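Local coordinates for DltD domain-containing protein (PDB 7D78) that probably acts as a thioesterase of the alpha/beta hydrolase fold that cyclises polyketide chains into medium-ring lactones, at residues V154-I159 / L260-E265; C62-L67 / I84-S89; K127-G132 / V150-M155; A53-P58 / D112-I117; S140-A145 / K248-L253. One frame throughout, in Å; residues are numbered along the deposited sequence.

All five contacts belong to one alpha/beta hydrolase core. Contacts 1 and 3 join neighbouring strands of the large mixed sheet and share strand 150-156, their centres about 13 Å apart. Contact 4 lays helix 103-118 on strand 51-57, which pairs with strand 127-133 of contact 3, about 9 Å away between centres. Contact 2 is nested in the chain loop that contact 4 closes and ties the exit of strand 81-86 to the loop after strand 51-57. Contacts 3 and 5 interleave along the chain, since helix 135-146 links the two strands of contact 3. Contacts 4 and 5 also touch the second subunit. Together they knit helices and sheet around strand 127-133, which leads to the probable nucleophile elbow.

Contact 1 of 5, residues V154-I159 / L260-E265; sequences VMVCPI and LMVTPE
Met155 and Met261 reach each other through different first torsions: CG is anti to the carbonyl carbon in Met155 (chi1 -68°) and anti to the backbone N in Met261 (chi1 -179°). Both chains then bend at chi3, bringing their CE methyls to 3.7 Å, an approach left doubtful by a second Met155 conformer. The same Met261 CE methyl loosely touches Pro158 CG at 4.2 Å. On the opposite sheet face, Val154 CG1 and Leu260 CD2 run side by side, 4.1 Å apart, and Leu260 also packs on Met312 and Phe315 of helix 305-319. The backbones make a parallel ladder whose strand axes differ by 8°. Met155 uses both polar atoms: its N donates to Leu260 O at 2.8 Å, and its O accepts Val262 N at 2.9 Å. Cys157 N continues the ladder to Val262 O at 2.7 Å. Beyond it, Cys157 CB packs on Pro264 CD at 3.7 Å, and its side chain also touches Asp267 and His296, which with Ser134 probably form the catalytic triad. Chemically, three buried backbone hydrogen bonds fix the register of these two alpha/beta hydrolase strands, while apolar side-chain contacts lie on both faces, and the Cys157-Pro264 end adjoins the presumed active site.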
# COMPACT_ATOMS: atom_id res chain seq x y z
N VAL A 154 1.49 -8.79 -19.91
CA VAL A 154 2.40 -8.12 -20.82
C VAL A 154 2.80 -6.81 -20.19
O VAL A 154 1.94 -5.95 -19.94
CB VAL A 154 1.77 -7.89 -22.20
CG1 VAL A 154 2.69 -7.05 -23.07
CG2 VAL A 154 1.46 -9.23 -22.86
N MET A 155 4.09 -6.65 -19.91
CA MET A 155 4.63 -5.42 -19.34
C MET A 155 5.53 -4.76 -20.37
O MET A 155 6.51 -5.36 -20.82
CB MET A 155 5.41 -5.70 -18.06
CG MET A 155 4.56 -6.17 -16.89
SD MET A 155 5.57 -6.30 -15.40
CE MET A 155 6.52 -7.77 -15.76
N VAL A 156 5.20 -3.53 -20.73
CA VAL A 156 6.02 -2.73 -21.61
C VAL A 156 6.72 -1.67 -20.77
O VAL A 156 6.06 -0.91 -20.05
CB VAL A 156 5.19 -2.09 -22.73
CG1 VAL A 156 6.07 -1.22 -23.63
CG2 VAL A 156 4.49 -3.18 -23.52
N CYS A 157 8.05 -1.65 -20.84
CA CYS A 157 8.93 -0.74 -20.11
C CYS A 157 8.45 -0.48 -18.67
O CYS A 157 8.27 0.67 -18.27
CB CYS A 157 9.11 0.58 -20.86
SG CYS A 157 7.58 1.54 -21.18
N PRO A 158 8.25 -1.53 -17.87
CA PRO A 158 7.79 -1.31 -16.49
C PRO A 158 8.77 -0.46 -15.70
O PRO A 158 9.99 -0.59 -15.84
CB PRO A 158 7.69 -2.73 -15.92
CG PRO A 158 8.63 -3.54 -16.75
CD PRO A 158 8.54 -2.95 -18.13
N ILE A 159 8.22 0.42 -14.85
CA ILE A 159 9.00 1.23 -13.93
C ILE A 159 8.92 0.58 -12.55
O ILE A 159 7.83 0.34 -12.03
CB ILE A 159 8.50 2.68 -13.86
CG1 ILE A 159 8.75 3.43 -15.17
CG2 ILE A 159 9.30 3.43 -12.81
CD1 ILE A 159 8.18 4.86 -15.16
N LEU A 260 5.27 -11.62 -20.58
CA LEU A 260 6.10 -11.04 -21.62
C LEU A 260 6.52 -9.65 -21.17
O LEU A 260 5.67 -8.83 -20.80
CB LEU A 260 5.33 -10.94 -22.95
CG LEU A 260 5.96 -10.04 -24.01
CD1 LEU A 260 7.24 -10.70 -24.53
CD2 LEU A 260 4.97 -9.80 -25.14
N MET A 261 7.83 -9.39 -21.17
CA MET A 261 8.35 -8.06 -20.90
C MET A 261 9.01 -7.49 -22.14
O MET A 261 9.86 -8.15 -22.76
CB MET A 261 9.35 -8.07 -19.74
CG MET A 261 9.88 -6.69 -19.42
SD MET A 261 11.06 -6.72 -18.06
CE MET A 261 10.07 -7.45 -16.75
N VAL A 262 8.64 -6.26 -22.49
CA VAL A 262 9.25 -5.51 -23.58
C VAL A 262 10.02 -4.34 -22.98
O VAL A 262 9.42 -3.44 -22.38
CB VAL A 262 8.19 -5.02 -24.58
CG1 VAL A 262 8.86 -4.24 -25.72
CG2 VAL A 262 7.38 -6.20 -25.11
N THR A 263 11.34 -4.35 -23.15
CA THR A 263 12.22 -3.36 -22.55
C THR A 263 12.91 -2.55 -23.63
O THR A 263 13.50 -3.14 -24.56
CB THR A 263 13.27 -4.06 -21.67
OG1 THR A 263 12.63 -4.65 -20.53
CG2 THR A 263 14.35 -3.06 -21.19
N PRO A 264 12.88 -1.22 -23.56
CA PRO A 264 13.62 -0.41 -24.54
C PRO A 264 15.10 -0.42 -24.22
O PRO A 264 15.49 -0.20 -23.07
CB PRO A 264 13.02 1.00 -24.38
CG PRO A 264 11.94 0.87 -23.28
CD PRO A 264 12.26 -0.37 -22.53
N GLU A 265 15.93 -0.68 -25.24
CA GLU A 265 17.38 -0.68 -25.04
C GLU A 265 17.86 0.61 -24.40
O GLU A 265 18.70 0.58 -23.49
CB GLU A 265 18.11 -0.90 -26.38
CG GLU A 265 19.62 -1.01 -26.20
CD GLU A 265 20.39 -0.88 -27.50
OE1 GLU A 265 19.82 -0.39 -28.49
OE2 GLU A 265 21.58 -1.27 -27.52

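Contact 2 of 5, residues C62-L67 / I84-S89; sequences CVKEML and IYDPRS
A buried salt-bridge network, centred on Lys64 and Asp86, fastens the loop after strand 51-57 to the end of strand 81-86. The Asp86 carboxylate works with both oxygens. OD1 accepts the backbone N of Lys64 at 2.7 Å, met nearly end-on to its C-O bond, whereas OD2 takes Lys64 NZ at 2.7 Å from above the carboxylate plane (49° out of it). Lys64 can supply both donors because its CG sits between the backbone N and the carbonyl carbon (chi1 56°), so the aliphatic chain passes across Asp86 at about a right angle. Val63 to Met66 form a type I turn, closed by Met66 N to Val63 O at 3.1 Å, within the loop after strand 51-57, whose start in this fold often contributes to the oxyanion hole. Glu65 OE2 receives the same Lys64 NZ at 2.7 Å, on its syn side, and Asp92 OD2 makes a further salt bridge to it. A methionine in place of Lys64 would probably leave the carboxylates of Asp86, Glu65 and Asp92 without their shared cation. Water 1 donates to Glu65 OE1 at 2.8 Å and to Asp86 OD2 at 2.7 Å, bridging two acids whose charges would otherwise tend to repel.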
# COMPACT_ATOMS: atom_id res chain seq x y z
N CYS A 62 -1.17 9.08 -17.38
CA CYS A 62 -1.54 9.12 -18.79
C CYS A 62 -3.01 8.77 -18.98
O CYS A 62 -3.60 8.05 -18.17
CB CYS A 62 -0.68 8.17 -19.61
SG CYS A 62 1.07 8.63 -19.52
N VAL A 63 -3.59 9.29 -20.06
CA VAL A 63 -4.97 9.00 -20.41
C VAL A 63 -4.99 7.97 -21.53
O VAL A 63 -4.01 7.78 -22.26
CB VAL A 63 -5.78 10.28 -20.79
CG1 VAL A 63 -5.91 11.20 -19.57
CG2 VAL A 63 -5.15 11.02 -21.97
N LYS A 64 -6.14 7.30 -21.66
CA LYS A 64 -6.26 6.17 -22.57
C LYS A 64 -6.04 6.57 -24.03
O LYS A 64 -5.69 5.71 -24.85
CB LYS A 64 -7.65 5.52 -22.40
CG LYS A 64 -8.82 6.52 -22.62
CD LYS A 64 -10.11 5.99 -22.01
CE LYS A 64 -11.29 6.93 -22.32
NZ LYS A 64 -10.98 8.33 -21.90
N GLU A 65 -6.22 7.85 -24.37
CA GLU A 65 -6.08 8.32 -25.75
C GLU A 65 -4.63 8.46 -26.19
O GLU A 65 -4.38 8.62 -27.39
CB GLU A 65 -6.79 9.67 -25.92
CG GLU A 65 -8.30 9.60 -25.81
CD GLU A 65 -8.79 9.61 -24.37
OE1 GLU A 65 -7.95 9.80 -23.45
OE2 GLU A 65 -10.01 9.43 -24.16
N MET A 66 -3.67 8.42 -25.28
CA MET A 66 -2.27 8.58 -25.63
C MET A 66 -1.72 7.24 -26.09
O MET A 66 -1.63 6.30 -25.29
CB MET A 66 -1.48 9.11 -24.44
CG MET A 66 -1.95 10.47 -23.96
SD MET A 66 -1.33 10.88 -22.31
CE MET A 66 0.40 10.78 -22.55
N LEU A 67 -1.37 7.14 -27.39
CA LEU A 67 -0.63 6.03 -27.99
C LEU A 67 -1.40 4.72 -28.06
O LEU A 67 -1.39 4.04 -29.10
CB LEU A 67 0.70 5.79 -27.25
CG LEU A 67 1.58 7.04 -27.05
CD1 LEU A 67 2.33 7.01 -25.71
CD2 LEU A 67 2.57 7.26 -28.21
N ILE A 84 -9.09 -0.14 -23.23
CA ILE A 84 -8.20 0.89 -22.70
C ILE A 84 -9.03 1.78 -21.79
O ILE A 84 -10.14 2.19 -22.15
CB ILE A 84 -7.55 1.73 -23.81
CG1 ILE A 84 -7.33 0.92 -25.09
CG2 ILE A 84 -6.23 2.32 -23.34
CD1 ILE A 84 -6.83 1.79 -26.22
N TYR A 85 -8.51 2.09 -20.60
CA TYR A 85 -9.29 2.84 -19.63
C TYR A 85 -8.43 3.90 -18.96
O TYR A 85 -7.20 3.80 -18.92
CB TYR A 85 -9.92 1.91 -18.56
CG TYR A 85 -8.89 1.31 -17.62
CD1 TYR A 85 -8.17 0.17 -17.97
CD2 TYR A 85 -8.60 1.92 -16.40
CE1 TYR A 85 -7.20 -0.36 -17.13
CE2 TYR A 85 -7.63 1.40 -15.55
CZ TYR A 85 -6.93 0.27 -15.92
OH TYR A 85 -5.99 -0.24 -15.07
N ASP A 86 -9.10 4.94 -18.46
CA ASP A 86 -8.47 5.94 -17.60
C ASP A 86 -8.49 5.44 -16.17
O ASP A 86 -9.58 5.19 -15.62
CB ASP A 86 -9.20 7.28 -17.68
CG ASP A 86 -8.98 7.99 -19.02
OD1 ASP A 86 -7.91 7.79 -19.64
OD2 ASP A 86 -9.86 8.78 -19.43
N PRO A 87 -7.34 5.26 -15.52
CA PRO A 87 -7.36 4.79 -14.13
C PRO A 87 -8.05 5.79 -13.20
O PRO A 87 -8.33 6.94 -13.56
CB PRO A 87 -5.87 4.63 -13.77
CG PRO A 87 -5.17 4.51 -15.13
CD PRO A 87 -5.97 5.43 -16.02
N ARG A 88 -8.29 5.33 -11.98
CA ARG A 88 -8.95 6.13 -10.95
C ARG A 88 -8.34 7.52 -10.82
O ARG A 88 -7.11 7.68 -10.76
CB ARG A 88 -8.84 5.39 -9.61
CG ARG A 88 -9.47 6.16 -8.44
CD ARG A 88 -9.24 5.41 -7.15
NE ARG A 88 -9.95 4.14 -7.13
CZ ARG A 88 -11.02 3.90 -6.39
NH1 ARG A 88 -11.52 4.86 -5.62
NH2 ARG A 88 -11.60 2.71 -6.42
N SER A 89 -9.21 8.54 -10.81
CA SER A 89 -8.92 9.97 -10.61
C SER A 89 -8.22 10.61 -11.80
O SER A 89 -7.75 11.75 -11.69
CB SER A 89 -8.08 10.22 -9.34
OG SER A 89 -6.70 10.06 -9.61
O HOH W 1 -9.15 10.82 -21.11

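Contact 3 of 5, residues K127-G132 / V150-M155; sequences KITLWG and VKALVM
Leu130 and Val150 pack at one end of a beta-alpha-beta unit of the alpha/beta hydrolase core, in which helix 135-146 connects the parallel strands 127-133 and 150-156. The two strand axes lie at 29° to each other. This pair is the close side of the contact. The two side chains cross at about a right angle, with Leu130 CD1 3.6 Å from Val150 CG2 and Leu130 CG close to both valine methyls. The leucine adopts chi1 -68°, which sets CG beside its own backbone N, and it also reaches Ile55 and Ala143. An alanine at Leu130 is likely to open a gap beside the two Val150 methyls and leave them with less to pack on. Further along, regular pairing holds: Leu130 O accepts Val154 N at 2.9 Å, and Val154 O accepts Gly132 N at 2.9 Å. Gly132 belongs to the probable nucleophile elbow. The looser side is at Lys127 and Lys151, both partly exposed. Lys151 N still donates to Ile128 O at 2.8 Å, but Ala152 N is buried with no partner in the model. Lys151 bonds through NZ to Ser126 O, and only weakly to water 2, which accepts from Ile128 N at 3.0 Å. Back in the tight part, the Trp131 ring meets Val154 obliquely, with indole CD1 3.4 Å from Val154 CG1.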
# COMPACT_ATOMS: atom_id res chain seq x y z
N LYS A 127 -10.16 -16.23 -21.02
CA LYS A 127 -9.01 -15.80 -21.82
C LYS A 127 -8.75 -14.30 -21.60
O LYS A 127 -8.70 -13.52 -22.55
CB LYS A 127 -9.20 -16.07 -23.31
CG LYS A 127 -9.43 -17.53 -23.71
CD LYS A 127 -9.56 -17.62 -25.24
CE LYS A 127 -9.95 -19.01 -25.72
NZ LYS A 127 -10.15 -18.98 -27.20
N ILE A 128 -8.55 -13.90 -20.33
CA ILE A 128 -8.28 -12.51 -19.97
C ILE A 128 -6.77 -12.30 -19.85
O ILE A 128 -6.09 -13.07 -19.16
CB ILE A 128 -8.97 -12.13 -18.64
CG1 ILE A 128 -10.48 -12.38 -18.69
CG2 ILE A 128 -8.63 -10.70 -18.26
CD1 ILE A 128 -11.22 -11.58 -19.77
N THR A 129 -6.26 -11.26 -20.51
CA THR A 129 -4.85 -10.85 -20.43
C THR A 129 -4.78 -9.42 -19.91
O THR A 129 -5.61 -8.58 -20.26
CB THR A 129 -4.17 -10.94 -21.82
OG1 THR A 129 -3.97 -12.31 -22.17
CG2 THR A 129 -2.79 -10.21 -21.84
N LEU A 130 -3.80 -9.16 -19.02
CA LEU A 130 -3.51 -7.81 -18.56
C LEU A 130 -2.26 -7.29 -19.26
O LEU A 130 -1.23 -7.98 -19.32
CB LEU A 130 -3.32 -7.74 -17.05
CG LEU A 130 -4.56 -7.98 -16.17
CD1 LEU A 130 -4.28 -7.59 -14.73
CD2 LEU A 130 -5.82 -7.28 -16.71
N TRP A 131 -2.36 -6.06 -19.77
CA TRP A 131 -1.34 -5.40 -20.57
C TRP A 131 -1.12 -4.03 -19.94
O TRP A 131 -2.09 -3.34 -19.60
CB TRP A 131 -1.81 -5.28 -22.03
CG TRP A 131 -0.84 -4.74 -23.05
CD1 TRP A 131 -0.19 -5.45 -24.02
CD2 TRP A 131 -0.45 -3.37 -23.24
NE1 TRP A 131 0.58 -4.62 -24.79
CE2 TRP A 131 0.44 -3.33 -24.33
CE3 TRP A 131 -0.77 -2.17 -22.58
CZ2 TRP A 131 1.03 -2.15 -24.78
CZ3 TRP A 131 -0.18 -0.98 -23.04
CH2 TRP A 131 0.70 -0.98 -24.13
N GLY A 132 0.13 -3.63 -19.78
CA GLY A 132 0.41 -2.34 -19.17
C GLY A 132 1.67 -1.74 -19.73
O GLY A 132 2.64 -2.44 -20.02
N VAL A 150 -6.44 -13.70 -14.52
CA VAL A 150 -5.46 -13.11 -15.43
C VAL A 150 -4.58 -14.24 -15.95
O VAL A 150 -3.81 -14.84 -15.19
CB VAL A 150 -4.65 -12.02 -14.73
CG1 VAL A 150 -3.56 -11.48 -15.64
CG2 VAL A 150 -5.59 -10.90 -14.28
N LYS A 151 -4.70 -14.55 -17.24
CA LYS A 151 -4.03 -15.70 -17.83
C LYS A 151 -2.70 -15.36 -18.49
O LYS A 151 -1.96 -16.28 -18.87
CB LYS A 151 -4.96 -16.36 -18.86
CG LYS A 151 -6.32 -16.75 -18.29
CD LYS A 151 -6.16 -17.76 -17.15
CE LYS A 151 -7.52 -18.14 -16.54
NZ LYS A 151 -8.42 -18.84 -17.52
N ALA A 152 -2.40 -14.08 -18.66
CA ALA A 152 -1.11 -13.65 -19.19
C ALA A 152 -0.91 -12.20 -18.79
O ALA A 152 -1.86 -11.45 -18.57
CB ALA A 152 -1.02 -13.80 -20.71
N LEU A 153 0.36 -11.81 -18.74
CA LEU A 153 0.78 -10.48 -18.31
C LEU A 153 1.78 -9.95 -19.33
O LEU A 153 2.80 -10.59 -19.59
CB LEU A 153 1.41 -10.54 -16.92
CG LEU A 153 2.14 -9.30 -16.42
CD1 LEU A 153 1.14 -8.16 -16.21
CD2 LEU A 153 2.87 -9.64 -15.13
N VAL A 154 1.49 -8.79 -19.91
CA VAL A 154 2.40 -8.12 -20.82
C VAL A 154 2.80 -6.81 -20.19
O VAL A 154 1.94 -5.95 -19.94
CB VAL A 154 1.77 -7.89 -22.20
CG1 VAL A 154 2.69 -7.05 -23.07
CG2 VAL A 154 1.46 -9.23 -22.86
N MET A 155 4.09 -6.65 -19.91
CA MET A 155 4.63 -5.42 -19.34
C MET A 155 5.53 -4.76 -20.37
O MET A 155 6.51 -5.36 -20.82
CB MET A 155 5.41 -5.70 -18.06
CG MET A 155 4.56 -6.17 -16.89
SD MET A 155 5.57 -6.30 -15.40
CE MET A 155 6.52 -7.77 -15.76
O HOH W 2 -9.42 -15.55 -18.00

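Contact 4 of 5, residues A53-P58 / D112-I117; sequences AIIMTP and DIVTHI
No ring or other flat side chain of the two segments separates Ala53 and Ile55 from Ile113, Val114 and Ile117, so there are no ring faces or edges to assign between them: methyl groups and one methine carbon meet directly. Ile55 carries most of the interaction. Its CG2 stands anti to the backbone N and CG1 beside it (chi1 -66°), which splits the side chain into two branches with separate targets. The longer branch ends at CD1, which lies 3.7 Å from Val114 CG2 and 4.2 Å from Ile117 CB; Ile55 and Val114 meet at about a right angle. The shorter branch sets Ile55 CG2 against Ile113 CG2 at 4.0 Å. Ala53, two residues earlier and on the same strand face, adds a lighter touch, its CB 4.2 Å from Ile117 CG2. Ile113 and Ile117 stand one helical turn apart, joined by the bond from Ile117 N to Ile113 O (2.9 Å), so both present themselves to the strand. No hydrogen bond crosses between the segments, and the axes keep 10.3 Å apart while running 147° from each other. This is helix-on-sheet packing of the alpha/beta hydrolase core, made of aliphatic residues, all branched but Ala53. Asp112, which does not touch the strand segment, forms a salt bridge with Arg179 of the second subunit. Around the contact, Ile113 extends the same layer onto Tyr83 and Tyr85 of strand 81-86 and Ile117 onto Tyr83, Ile55 also touches Leu130 of strand 127-133, and on the other face of strand 51-57 Ile54 and Met56 pack against helix 68-77.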
# COMPACT_ATOMS: atom_id res chain seq x y z
N ALA A 53 -9.82 -11.24 -24.34
CA ALA A 53 -9.83 -9.82 -24.05
C ALA A 53 -8.50 -9.39 -23.45
O ALA A 53 -7.94 -10.09 -22.60
CB ALA A 53 -10.98 -9.46 -23.09
N ILE A 54 -8.01 -8.23 -23.89
CA ILE A 54 -6.79 -7.63 -23.36
C ILE A 54 -7.18 -6.32 -22.70
O ILE A 54 -7.75 -5.45 -23.35
CB ILE A 54 -5.74 -7.39 -24.45
CG1 ILE A 54 -5.39 -8.69 -25.19
CG2 ILE A 54 -4.51 -6.71 -23.87
CD1 ILE A 54 -4.60 -8.45 -26.47
N ILE A 55 -6.88 -6.19 -21.40
CA ILE A 55 -7.15 -4.96 -20.66
C ILE A 55 -5.84 -4.19 -20.54
O ILE A 55 -4.87 -4.70 -19.97
CB ILE A 55 -7.73 -5.25 -19.27
CG1 ILE A 55 -9.12 -5.88 -19.38
CG2 ILE A 55 -7.79 -3.96 -18.42
CD1 ILE A 55 -9.52 -6.71 -18.14
N MET A 56 -5.80 -2.97 -21.09
CA MET A 56 -4.58 -2.18 -21.20
C MET A 56 -4.60 -1.04 -20.19
O MET A 56 -5.51 -0.20 -20.22
CB MET A 56 -4.42 -1.61 -22.62
CG MET A 56 -4.33 -2.67 -23.72
SD MET A 56 -4.33 -1.94 -25.38
CE MET A 56 -2.72 -1.17 -25.42
N THR A 57 -3.59 -0.99 -19.32
CA THR A 57 -3.46 0.08 -18.33
C THR A 57 -2.41 1.09 -18.80
O THR A 57 -1.26 0.71 -19.04
CB THR A 57 -3.05 -0.49 -16.97
OG1 THR A 57 -4.10 -1.33 -16.46
CG2 THR A 57 -2.83 0.65 -15.97
N PRO A 58 -2.75 2.38 -18.91
CA PRO A 58 -1.77 3.38 -19.34
C PRO A 58 -0.71 3.66 -18.27
O PRO A 58 -0.79 3.22 -17.13
CB PRO A 58 -2.62 4.64 -19.59
CG PRO A 58 -4.04 4.17 -19.62
CD PRO A 58 -4.09 2.96 -18.72
N ASP A 112 -11.74 -5.33 -10.32
CA ASP A 112 -13.12 -4.97 -10.60
C ASP A 112 -13.34 -4.73 -12.09
O ASP A 112 -14.39 -5.08 -12.63
CB ASP A 112 -13.52 -3.74 -9.78
CG ASP A 112 -13.45 -4.02 -8.28
OD1 ASP A 112 -13.48 -5.21 -7.91
OD2 ASP A 112 -13.37 -3.05 -7.48
N ILE A 113 -12.34 -4.16 -12.77
CA ILE A 113 -12.41 -4.05 -14.23
C ILE A 113 -12.49 -5.44 -14.86
O ILE A 113 -13.32 -5.69 -15.75
CB ILE A 113 -11.20 -3.25 -14.75
CG1 ILE A 113 -11.30 -1.81 -14.26
CG2 ILE A 113 -11.12 -3.33 -16.30
CD1 ILE A 113 -9.98 -1.07 -14.30
N VAL A 114 -11.64 -6.37 -14.40
CA VAL A 114 -11.70 -7.74 -14.94
C VAL A 114 -13.09 -8.32 -14.75
O VAL A 114 -13.63 -8.98 -15.65
CB VAL A 114 -10.61 -8.62 -14.29
CG1 VAL A 114 -10.83 -10.09 -14.64
CG2 VAL A 114 -9.23 -8.19 -14.76
N THR A 115 -13.71 -8.08 -13.59
CA THR A 115 -15.05 -8.60 -13.35
C THR A 115 -16.04 -8.08 -14.39
O THR A 115 -16.82 -8.86 -14.95
CB THR A 115 -15.52 -8.22 -11.94
OG1 THR A 115 -14.71 -8.89 -10.97
CG2 THR A 115 -17.00 -8.63 -11.71
N HIS A 116 -16.02 -6.78 -14.67
CA HIS A 116 -17.02 -6.27 -15.60
C HIS A 116 -16.71 -6.64 -17.04
O HIS A 116 -17.62 -7.01 -17.79
CB HIS A 116 -17.18 -4.76 -15.47
CG HIS A 116 -18.25 -4.20 -16.38
ND1 HIS A 116 -19.58 -4.53 -16.25
CD2 HIS A 116 -18.17 -3.36 -17.44
CE1 HIS A 116 -20.28 -3.91 -17.19
NE2 HIS A 116 -19.44 -3.19 -17.92
N ILE A 117 -15.44 -6.55 -17.46
CA ILE A 117 -15.08 -6.91 -18.84
C ILE A 117 -15.40 -8.38 -19.11
O ILE A 117 -15.89 -8.75 -20.19
CB ILE A 117 -13.60 -6.57 -19.12
CG1 ILE A 117 -13.33 -5.06 -19.00
CG2 ILE A 117 -13.18 -7.08 -20.49
CD1 ILE A 117 -14.23 -4.16 -19.90

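Contact 5 of 5, residues S140-A145 / K248-L253; sequences SACAAA and KEILKL
Ala141, Cys142 and Ala145, spaced along one side of helix 135-146, are met by Leu251, Ile250 and Leu253 in that order. The alanines offer only a methyl each, pointed at the other segment, while the larger partners do the reaching. In Leu251 the CA-bound stem leads past the helix, yet chi1 of -102°, away from a staggered value, turns the isopropyl end inward. Its CD1 then lies 3.5 Å from Ala141 CB, closer than ordinary van der Waals contact, a sign of tight and mildly strained packing. Ile250 points straight at the helix, with CG2 3.7 Å from Cys142 SG and CD1 3.9 Å from the same sulphur, so the thiol rests against two branches of one isoleucine. Ala145 CB faces Leu253 CB at 4.0 Å where the backbones come nearest. Close to this end, water 3 lies 2.8 Å from Ala145 O and 2.6 Å from Leu253 O, within hydrogen-bonding distance of both carbonyls. On the far side of the short helix 247-251, Glu249 OE1 and Lys252 NZ form a salt bridge of 3.0 Å. The contact thus joins the helix behind the probable nucleophile elbow to the segment that leads toward strand 259-264. Trp244 of the second subunit covers Cys142 and Ile250, and Arg168 of that subunit packs on Leu253. With no direct hydrogen bond between the segments, the chemistry implies that shape fit of aliphatic and thiol groups holds them, while a water near both carbonyls may add a polar link at the Ala145 end.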
# COMPACT_ATOMS: atom_id res chain seq x y z
N SER A 140 -0.15 -3.57 -13.50
CA SER A 140 -0.79 -4.77 -14.01
C SER A 140 -0.20 -6.03 -13.38
O SER A 140 -0.92 -7.00 -13.12
CB SER A 140 -0.66 -4.84 -15.54
OG SER A 140 -1.28 -3.75 -16.19
N ALA A 141 1.11 -6.04 -13.14
CA ALA A 141 1.73 -7.19 -12.50
C ALA A 141 1.17 -7.41 -11.10
O ALA A 141 0.94 -8.55 -10.69
CB ALA A 141 3.24 -7.01 -12.43
N CYS A 142 0.97 -6.33 -10.34
CA CYS A 142 0.41 -6.46 -8.99
C CYS A 142 -0.99 -7.04 -9.04
O CYS A 142 -1.35 -7.89 -8.21
CB CYS A 142 0.41 -5.11 -8.28
SG CYS A 142 2.06 -4.37 -8.10
N ALA A 143 -1.81 -6.59 -10.00
CA ALA A 143 -3.14 -7.17 -10.15
C ALA A 143 -3.05 -8.64 -10.52
O ALA A 143 -3.80 -9.47 -9.98
CB ALA A 143 -3.94 -6.40 -11.22
N ALA A 144 -2.12 -9.00 -11.41
CA ALA A 144 -1.97 -10.39 -11.82
C ALA A 144 -1.57 -11.27 -10.65
O ALA A 144 -1.99 -12.44 -10.59
CB ALA A 144 -0.93 -10.51 -12.94
N ALA A 145 -0.78 -10.73 -9.71
CA ALA A 145 -0.33 -11.52 -8.56
C ALA A 145 -1.49 -12.15 -7.80
O ALA A 145 -1.38 -13.29 -7.33
CB ALA A 145 0.51 -10.64 -7.63
N LYS A 248 8.87 -4.50 -6.65
CA LYS A 248 9.78 -5.62 -6.84
C LYS A 248 9.41 -6.79 -5.94
O LYS A 248 9.53 -7.95 -6.35
CB LYS A 248 11.23 -5.19 -6.58
CG LYS A 248 11.73 -4.14 -7.56
CD LYS A 248 13.16 -3.70 -7.24
CE LYS A 248 13.64 -2.63 -8.21
NZ LYS A 248 14.96 -2.06 -7.81
N GLU A 249 8.91 -6.50 -4.73
CA GLU A 249 8.49 -7.59 -3.85
C GLU A 249 7.19 -8.21 -4.33
O GLU A 249 7.03 -9.44 -4.27
CB GLU A 249 8.34 -7.09 -2.41
CG GLU A 249 9.58 -6.42 -1.85
CD GLU A 249 10.84 -7.24 -2.05
OE1 GLU A 249 10.79 -8.48 -1.87
OE2 GLU A 249 11.88 -6.66 -2.39
N ILE A 250 6.25 -7.39 -4.81
CA ILE A 250 4.96 -7.92 -5.27
C ILE A 250 5.15 -8.74 -6.54
O ILE A 250 4.48 -9.76 -6.75
CB ILE A 250 3.94 -6.79 -5.48
CG1 ILE A 250 3.71 -6.02 -4.17
CG2 ILE A 250 2.61 -7.36 -5.93
CD1 ILE A 250 3.03 -4.70 -4.36
N LEU A 251 6.08 -8.33 -7.41
CA LEU A 251 6.32 -9.08 -8.64
C LEU A 251 6.78 -10.50 -8.33
O LEU A 251 6.55 -11.42 -9.14
CB LEU A 251 7.34 -8.36 -9.52
CG LEU A 251 6.73 -7.61 -10.71
CD1 LEU A 251 5.87 -6.44 -10.21
CD2 LEU A 251 7.82 -7.10 -11.67
N LYS A 252 7.39 -10.72 -7.16
CA LYS A 252 7.83 -12.06 -6.80
C LYS A 252 6.65 -12.99 -6.53
O LYS A 252 6.81 -14.21 -6.64
CB LYS A 252 8.76 -12.01 -5.58
CG LYS A 252 10.10 -11.35 -5.87
CD LYS A 252 10.79 -10.92 -4.58
CE LYS A 252 12.09 -10.17 -4.86
NZ LYS A 252 12.83 -9.89 -3.59
N LEU A 253 5.48 -12.44 -6.21
CA LEU A 253 4.28 -13.26 -6.09
C LEU A 253 3.75 -13.71 -7.44
O LEU A 253 2.95 -14.65 -7.50
CB LEU A 253 3.17 -12.49 -5.36
CG LEU A 253 3.56 -11.90 -4.00
CD1 LEU A 253 2.45 -11.02 -3.48
CD2 LEU A 253 3.87 -13.01 -3.01
O HOH W 3 0.52 -15.19 -6.60
O HOH W 4 0.17 -15.97 -8.74